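Local atomic coordinates of MccF (Escherichia coli, PDB entry 4IIY), a protein that confers self-immunity to the antibiotic microcin C7 and probably acts as a serine hydrolase of the LD-carboxypeptidase (peptidase S66) family. Residues A297-K302 with V349-D354; F334-T339 with L343-G348. The protein carries 1 engineered substitution. One frame throughout, in Å; residues are numbered along the deposited sequence.

Interaction 1: A297-K302 with V349-D354; sequences AIILGK and VKLAID. With EDO (1,2-ethanediol), chain L.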
loop_
_atom_site.group_PDB
_atom_site.type_symbol
_atom_site.label_atom_id
_atom_site.label_comp_id
_atom_site.label_asym_id
_atom_site.label_seq_id
_atom_site.Cartn_x
_atom_site.Cartn_y
_atom_site.Cartn_z
ATOM N N ALA B 297 -17.554 -11.460 10.583
ATOM C CA ALA B 297 -16.792 -12.579 10.039
ATOM C C ALA B 297 -15.820 -12.022 9.008
ATOM O O ALA B 297 -15.990 -10.902 8.516
ATOM C CB ALA B 297 -17.722 -13.624 9.400
ATOM N N ILE B 298 -14.803 -12.818 8.693
ATOM C CA ILE B 298 -13.832 -12.478 7.662
ATOM C C ILE B 298 -13.724 -13.639 6.683
ATOM O O ILE B 298 -13.654 -14.799 7.098
ATOM C CB ILE B 298 -12.443 -12.208 8.280
ATOM C CG1 ILE B 298 -12.511 -11.006 9.229
ATOM C CG2 ILE B 298 -11.391 -11.989 7.188
ATOM C CD1 ILE B 298 -11.372 -10.961 10.211
ATOM N N ILE B 299 -13.724 -13.313 5.391
ATOM C CA ILE B 299 -13.416 -14.266 4.332
ATOM C C ILE B 299 -12.042 -13.930 3.764
ATOM O O ILE B 299 -11.826 -12.811 3.276
ATOM C CB ILE B 299 -14.436 -14.186 3.189
ATOM C CG1 ILE B 299 -15.866 -14.429 3.694
ATOM C CG2 ILE B 299 -14.075 -15.171 2.067
ATOM C CD1 ILE B 299 -16.930 -14.019 2.689
ATOM N N LEU B 300 -11.108 -14.873 3.854
ATOM C CA LEU B 300 -9.811 -14.724 3.205
ATOM C C LEU B 300 -9.840 -15.512 1.905
ATOM O O LEU B 300 -10.023 -16.742 1.918
ATOM C CB LEU B 300 -8.682 -15.274 4.080
ATOM C CG LEU B 300 -8.514 -14.691 5.483
ATOM C CD1 LEU B 300 -7.385 -15.414 6.204
ATOM C CD2 LEU B 300 -8.245 -13.187 5.438
ATOM N N GLY B 301 -9.676 -14.834 0.773
ATOM C CA GLY B 301 -9.494 -15.550 -0.478
ATOM C C GLY B 301 -8.157 -16.280 -0.470
ATOM O O GLY B 301 -7.203 -15.842 0.186
ATOM N N LYS B 302 -8.058 -17.395 -1.189
ATOM C CA LYS B 302 -6.761 -18.067 -1.286
ATOM C C LYS B 302 -5.723 -17.083 -1.822
ATOM O O LYS B 302 -5.967 -16.386 -2.807
ATOM C CB LYS B 302 -6.822 -19.284 -2.212
ATOM C CG LYS B 302 -7.649 -20.456 -1.694
ATOM C CD LYS B 302 -7.395 -21.695 -2.556
ATOM C CE LYS B 302 -8.005 -22.950 -1.962
ATOM N NZ LYS B 302 -9.490 -22.875 -1.911
ATOM N N VAL B 349 -23.892 -7.021 -0.875
ATOM C CA VAL B 349 -25.133 -7.700 -0.496
ATOM C C VAL B 349 -24.856 -8.710 0.609
ATOM O O VAL B 349 -23.703 -9.064 0.868
ATOM C CB VAL B 349 -25.801 -8.430 -1.688
ATOM C CG1 VAL B 349 -26.213 -7.435 -2.766
ATOM C CG2 VAL B 349 -24.882 -9.519 -2.266
ATOM N N LYS B 350 -25.919 -9.185 1.256
ATOM C CA LYS B 350 -25.779 -10.142 2.339
ATOM C C LYS B 350 -25.366 -11.535 1.865
ATOM O O LYS B 350 -25.908 -12.073 0.896
ATOM C CB LYS B 350 -27.075 -10.234 3.156
ATOM C CG LYS B 350 -27.342 -9.003 4.012
ATOM C CD LYS B 350 -28.675 -9.114 4.733
ATOM C CE LYS B 350 -29.002 -7.829 5.475
ATOM N NZ LYS B 350 -30.336 -7.890 6.142
ATOM N N LEU B 351 -24.413 -12.097 2.597
ATOM C CA LEU B 351 -24.046 -13.505 2.508
ATOM C C LEU B 351 -24.300 -14.160 3.855
ATOM O O LEU B 351 -24.317 -13.488 4.889
ATOM C CB LEU B 351 -22.555 -13.672 2.203
ATOM C CG LEU B 351 -21.926 -12.863 1.079
ATOM C CD1 LEU B 351 -20.443 -13.210 0.995
ATOM C CD2 LEU B 351 -22.627 -13.142 -0.239
ATOM N N ALA B 352 -24.461 -15.477 3.847
ATOM C CA ALA B 352 -24.504 -16.251 5.081
ATOM C C ALA B 352 -23.420 -17.311 5.037
ATOM O O ALA B 352 -23.383 -18.134 4.114
ATOM C CB ALA B 352 -25.881 -16.896 5.287
ATOM N N ILE B 353 -22.527 -17.283 6.016
ATOM C CA ILE B 353 -21.519 -18.319 6.149
ATOM C C ILE B 353 -21.959 -19.264 7.257
ATOM O O ILE B 353 -22.154 -18.843 8.400
ATOM C CB ILE B 353 -20.133 -17.743 6.504
ATOM C CG1 ILE B 353 -19.705 -16.664 5.503
ATOM C CG2 ILE B 353 -19.101 -18.869 6.577
ATOM C CD1 ILE B 353 -18.453 -15.917 5.929
ATOM N N ASP B 354 -22.131 -20.537 6.917
ATOM C CA ASP B 354 -22.468 -21.539 7.915
ATOM C C ASP B 354 -21.199 -22.273 8.286
ATOM O O ASP B 354 -20.700 -23.110 7.534
ATOM C CB ASP B 354 -23.519 -22.499 7.372
ATOM C CG ASP B 354 -24.046 -23.446 8.429
ATOM O OD1 ASP B 354 -23.301 -23.784 9.366
ATOM O OD2 ASP B 354 -25.228 -23.847 8.308
HETATM C C1 EDO L . -5.783 -13.240 1.746
HETATM O O1 EDO L . -5.442 -13.699 0.426
HETATM C C2 EDO L . -4.726 -13.628 2.770
HETATM O O2 EDO L . -3.517 -12.898 2.517
#
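I299 and A297 of one strand meet I353 and L351 of another through methyl and methylene carbons, and no hydrogen bond joins the two segments. In the tightest of these apolar contacts, CG1 of I299 lies 3.7 Å from CD1 of I353. The two isoleucines meet at a slant, each with CG1 anti to its own carbonyl carbon (chi1 -57° in I299, -54° in I353), a rotation that sends the long branch of each across to the other. Further along, the end of I299 runs at about a right angle to L351, and the terminal methyls I299 CD1 and L351 CD1 approach to 4.0 Å. A297 adds its CB, 4.2 Å from I353 CD1, so the I353 CD1 methyl touches both A297 and I299.

Strands 297-301 and 350-354 belong to the same eight-stranded mixed sheet of the C-terminal domain but are not neighbours in it: strands 266-270 and 236-245 lie between them. Their axes come no closer than 9.6 Å and cross at 88°, which, with two strands intervening, is consistent with a strongly twisted sheet that curls round these side chains. The same core takes in I360 of strand 359-362, touched by both I299 and L351, and F268, which also packs on I299.

The polar contacts of 297-302 point to other partners. Backbone bonds tie I299 to L267 and I269. The carbonyl O of G301 accepts a hydrogen bond of 2.8 Å from O1 of a 1,2-ethanediol, probably carried over from the crystallisation liquor, which also bonds to H303 and D271. Beyond it the ammonium of K302 is held by hydrogen bonds to G333 and N227 and lies in a cation-pi contact with W206.

Interaction 2: F334-T339 with L343-G348; sequences FDCSHT and LTLPLG. With 1EI (5'-O-(L-alpha-glutamylsulfamoyl)inosine), chain K.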
loop_
_atom_site.group_PDB
_atom_site.type_symbol
_atom_site.label_atom_id
_atom_site.label_comp_id
_atom_site.label_asym_id
_atom_site.label_seq_id
_atom_site.Cartn_x
_atom_site.Cartn_y
_atom_site.Cartn_z
ATOM N N PHE B 334 -11.402 -19.073 0.586
ATOM C CA PHE B 334 -12.467 -18.980 -0.409
ATOM C C PHE B 334 -11.860 -18.819 -1.809
ATOM O O PHE B 334 -10.872 -18.095 -1.988
ATOM C CB PHE B 334 -13.406 -17.812 -0.057
ATOM C CG PHE B 334 -14.671 -17.735 -0.886
ATOM C CD1 PHE B 334 -15.519 -18.824 -1.023
ATOM C CD2 PHE B 334 -15.040 -16.537 -1.474
ATOM C CE1 PHE B 334 -16.688 -18.722 -1.765
ATOM C CE2 PHE B 334 -16.210 -16.427 -2.205
ATOM C CZ PHE B 334 -17.036 -17.527 -2.354
ATOM N N ASP B 335 -12.453 -19.497 -2.787
ATOM C CA ASP B 335 -11.942 -19.505 -4.155
ATOM C C ASP B 335 -12.458 -18.313 -4.953
ATOM O O ASP B 335 -13.112 -18.464 -5.987
ATOM C CB ASP B 335 -12.303 -20.818 -4.849
ATOM C CG ASP B 335 -11.639 -22.008 -4.193
ATOM O OD1 ASP B 335 -10.413 -22.181 -4.381
ATOM O OD2 ASP B 335 -12.335 -22.753 -3.460
ATOM N N CYS B 336 -12.143 -17.121 -4.466
ATOM C CA CYS B 336 -12.496 -15.894 -5.166
ATOM C C CYS B 336 -11.317 -14.957 -4.986
ATOM O O CYS B 336 -11.287 -14.134 -4.060
ATOM C CB CYS B 336 -13.804 -15.315 -4.613
ATOM S SG CYS B 336 -14.449 -13.905 -5.527
ATOM N N SER B 337 -10.317 -15.121 -5.844
ATOM C CA SER B 337 -9.025 -14.487 -5.639
ATOM C C SER B 337 -8.218 -14.621 -6.918
ATOM O O SER B 337 -8.797 -14.772 -7.994
ATOM C CB SER B 337 -8.299 -15.147 -4.466
ATOM O OG SER B 337 -7.927 -16.474 -4.791
ATOM N N HIS B 338 -6.891 -14.557 -6.805
ATOM C CA HIS B 338 -6.017 -14.726 -7.959
ATOM C C HIS B 338 -5.750 -16.200 -8.301
ATOM O O HIS B 338 -5.118 -16.489 -9.323
ATOM C CB HIS B 338 -4.670 -14.047 -7.719
ATOM C CG HIS B 338 -4.698 -12.549 -7.769
ATOM N ND1 HIS B 338 -5.412 -11.766 -6.885
ATOM C CD2 HIS B 338 -4.033 -11.692 -8.576
ATOM C CE1 HIS B 338 -5.195 -10.487 -7.161
ATOM N NE2 HIS B 338 -4.363 -10.417 -8.183
ATOM N N THR B 339 -6.180 -17.134 -7.454
ATOM C CA THR B 339 -5.985 -18.552 -7.770
ATOM C C THR B 339 -7.029 -19.029 -8.791
ATOM O O THR B 339 -8.048 -18.377 -8.998
ATOM C CB THR B 339 -6.023 -19.421 -6.503
ATOM O OG1 THR B 339 -7.298 -19.276 -5.860
ATOM C CG2 THR B 339 -4.935 -18.991 -5.522
ATOM N N LEU B 343 -14.427 -18.136 -8.440
ATOM C CA LEU B 343 -15.872 -17.967 -8.342
ATOM C C LEU B 343 -16.224 -16.485 -8.497
ATOM O O LEU B 343 -15.377 -15.613 -8.285
ATOM C CB LEU B 343 -16.360 -18.470 -6.983
ATOM C CG LEU B 343 -15.972 -19.920 -6.662
ATOM C CD1 LEU B 343 -16.288 -20.266 -5.212
ATOM C CD2 LEU B 343 -16.664 -20.895 -7.606
ATOM N N THR B 344 -17.469 -16.207 -8.860
ATOM C CA THR B 344 -17.981 -14.845 -9.006
ATOM C C THR B 344 -18.772 -14.460 -7.751
ATOM O O THR B 344 -19.648 -15.226 -7.315
ATOM C CB THR B 344 -18.861 -14.741 -10.266
ATOM O OG1 THR B 344 -18.038 -14.877 -11.430
ATOM C CG2 THR B 344 -19.570 -13.399 -10.325
ATOM N N LEU B 345 -18.479 -13.286 -7.184
ATOM C CA LEU B 345 -19.067 -12.844 -5.917
ATOM C C LEU B 345 -19.634 -11.426 -6.018
ATOM O O LEU B 345 -18.893 -10.474 -6.280
ATOM C CB LEU B 345 -17.987 -12.852 -4.834
ATOM C CG LEU B 345 -18.397 -12.393 -3.437
ATOM C CD1 LEU B 345 -19.310 -13.414 -2.784
ATOM C CD2 LEU B 345 -17.165 -12.150 -2.572
ATOM N N PRO B 346 -20.944 -11.256 -5.797
ATOM C CA PRO B 346 -21.464 -9.885 -5.720
ATOM C C PRO B 346 -20.968 -9.221 -4.434
ATOM O O PRO B 346 -20.946 -9.859 -3.374
ATOM C CB PRO B 346 -22.984 -10.090 -5.674
ATOM C CG PRO B 346 -23.159 -11.441 -5.038
ATOM C CD PRO B 346 -21.986 -12.268 -5.543
ATOM N N LEU B 347 -20.560 -7.963 -4.529
ATOM C CA LEU B 347 -20.130 -7.190 -3.369
ATOM C C LEU B 347 -21.209 -6.206 -2.927
ATOM O O LEU B 347 -21.834 -5.548 -3.759
ATOM C CB LEU B 347 -18.862 -6.409 -3.701
ATOM C CG LEU B 347 -17.641 -7.234 -4.105
ATOM C CD1 LEU B 347 -16.551 -6.327 -4.640
ATOM C CD2 LEU B 347 -17.139 -8.028 -2.928
ATOM N N GLY B 348 -21.414 -6.104 -1.615
ATOM C CA GLY B 348 -22.362 -5.148 -1.067
ATOM C C GLY B 348 -23.740 -5.705 -0.773
ATOM O O GLY B 348 -24.658 -4.945 -0.459
HETATM O O6 1EI K . 3.789 -13.001 -16.916
HETATM C C6 1EI K . 2.962 -13.572 -16.172
HETATM N N1 1EI K . 3.090 -14.875 -15.850
HETATM C C2 1EI K . 2.207 -15.503 -15.055
HETATM N N3 1EI K . 1.134 -14.895 -14.523
HETATM C C5 1EI K . 1.810 -12.832 -15.626
HETATM C C4 1EI K . 0.897 -13.590 -14.774
HETATM N N7 1EI K . 1.321 -11.578 -15.700
HETATM C C8 1EI K . 0.191 -11.533 -14.954
HETATM N N9 1EI K . -0.050 -12.734 -14.406
HETATM C "C1'" 1EI K . -1.176 -13.082 -13.524
HETATM O "O4'" 1EI K . -2.340 -12.326 -13.825
HETATM C "C2'" 1EI K . -0.801 -12.715 -12.103
HETATM O "O2'" 1EI K . -0.184 -13.829 -11.457
HETATM C "C3'" 1EI K . -2.131 -12.361 -11.475
HETATM O "O3'" 1EI K . -2.582 -13.448 -10.671
HETATM C "C4'" 1EI K . -3.102 -12.185 -12.629
HETATM C "C5'" 1EI K . -3.799 -10.831 -12.585
HETATM O "O5'" 1EI K . -2.852 -9.766 -12.717
HETATM S SBF 1EI K . -3.287 -8.350 -12.320
HETATM O OAE 1EI K . -2.575 -7.400 -13.148
HETATM O OAF 1EI K . -4.710 -8.291 -12.528
HETATM N NAQ 1EI K . -2.950 -8.196 -10.817
HETATM C C 1EI K . -3.281 -7.161 -10.016
HETATM O O 1EI K . -3.920 -6.159 -10.317
HETATM C CA 1EI K . -2.847 -7.277 -8.583
HETATM N N 1EI K . -2.027 -8.459 -8.385
HETATM C CB 1EI K . -2.110 -6.009 -8.164
HETATM C CG 1EI K . -2.433 -5.636 -6.720
HETATM C CD 1EI K . -1.611 -6.465 -5.759
HETATM O OE1 1EI K . -1.088 -7.522 -6.168
HETATM O OE2 1EI K . -1.487 -6.054 -4.593
#
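L343 meets D335 through a nearly straight backbone bond, its N 2.8 Å from D335 O with an N-H...O angle of 168°. The L343 side chain folds over the same peptide: CD1 reaches 4.0 Å from D335 CB and 3.8 Å from CE1 of F334, crossing F334 at about a right angle. C336 carries SG anti to its backbone N (chi1 -173°), which brings the sulfur to 3.8 Å from L345 CB.

One shell out, D335 centres an inverse gamma turn, and S337 OG accepts from T339 N in an ST turn that brackets H338. Strand 345-347, paired with 162-164, carries the chain into the N-terminal sheet. H338, predicted to belong to the charge relay, receives a 3.1 Å hydrogen bond at NE2 from the amino N of the glutamylsulfamoyl inosine, while its ND1 bonds to E270. A phenylalanine here would probably leave both E270 and the ligand's amino group without their imidazole partner. The chemistry implies that between the two segments a single backbone bond and apolar contacts fix the turn, while the imidazole's two nitrogens link E270 to the ligand.

Interactions 1 and 2 have centres 10 Å apart and meet directly. A salt bridge of 2.7 Å joins K302 NZ to D335 OD1, and K302 N lies 3.0 Å from F334 O in a probable hydrogen bond. I299 CG2 also packs 3.5 Å from F334 CB, which continues the apolar core of interaction 1 into interaction 2. The two are joined by sequence as well, since strand 345-347 leads straight into 350-354. Both lie comparably near E270 of the predicted charge relay, about 8 Å from the I299 side chain in interaction 1 and about 7 Å from that of C336 in interaction 2; the difference is that interaction 2 itself contains H338, which bonds the ligand.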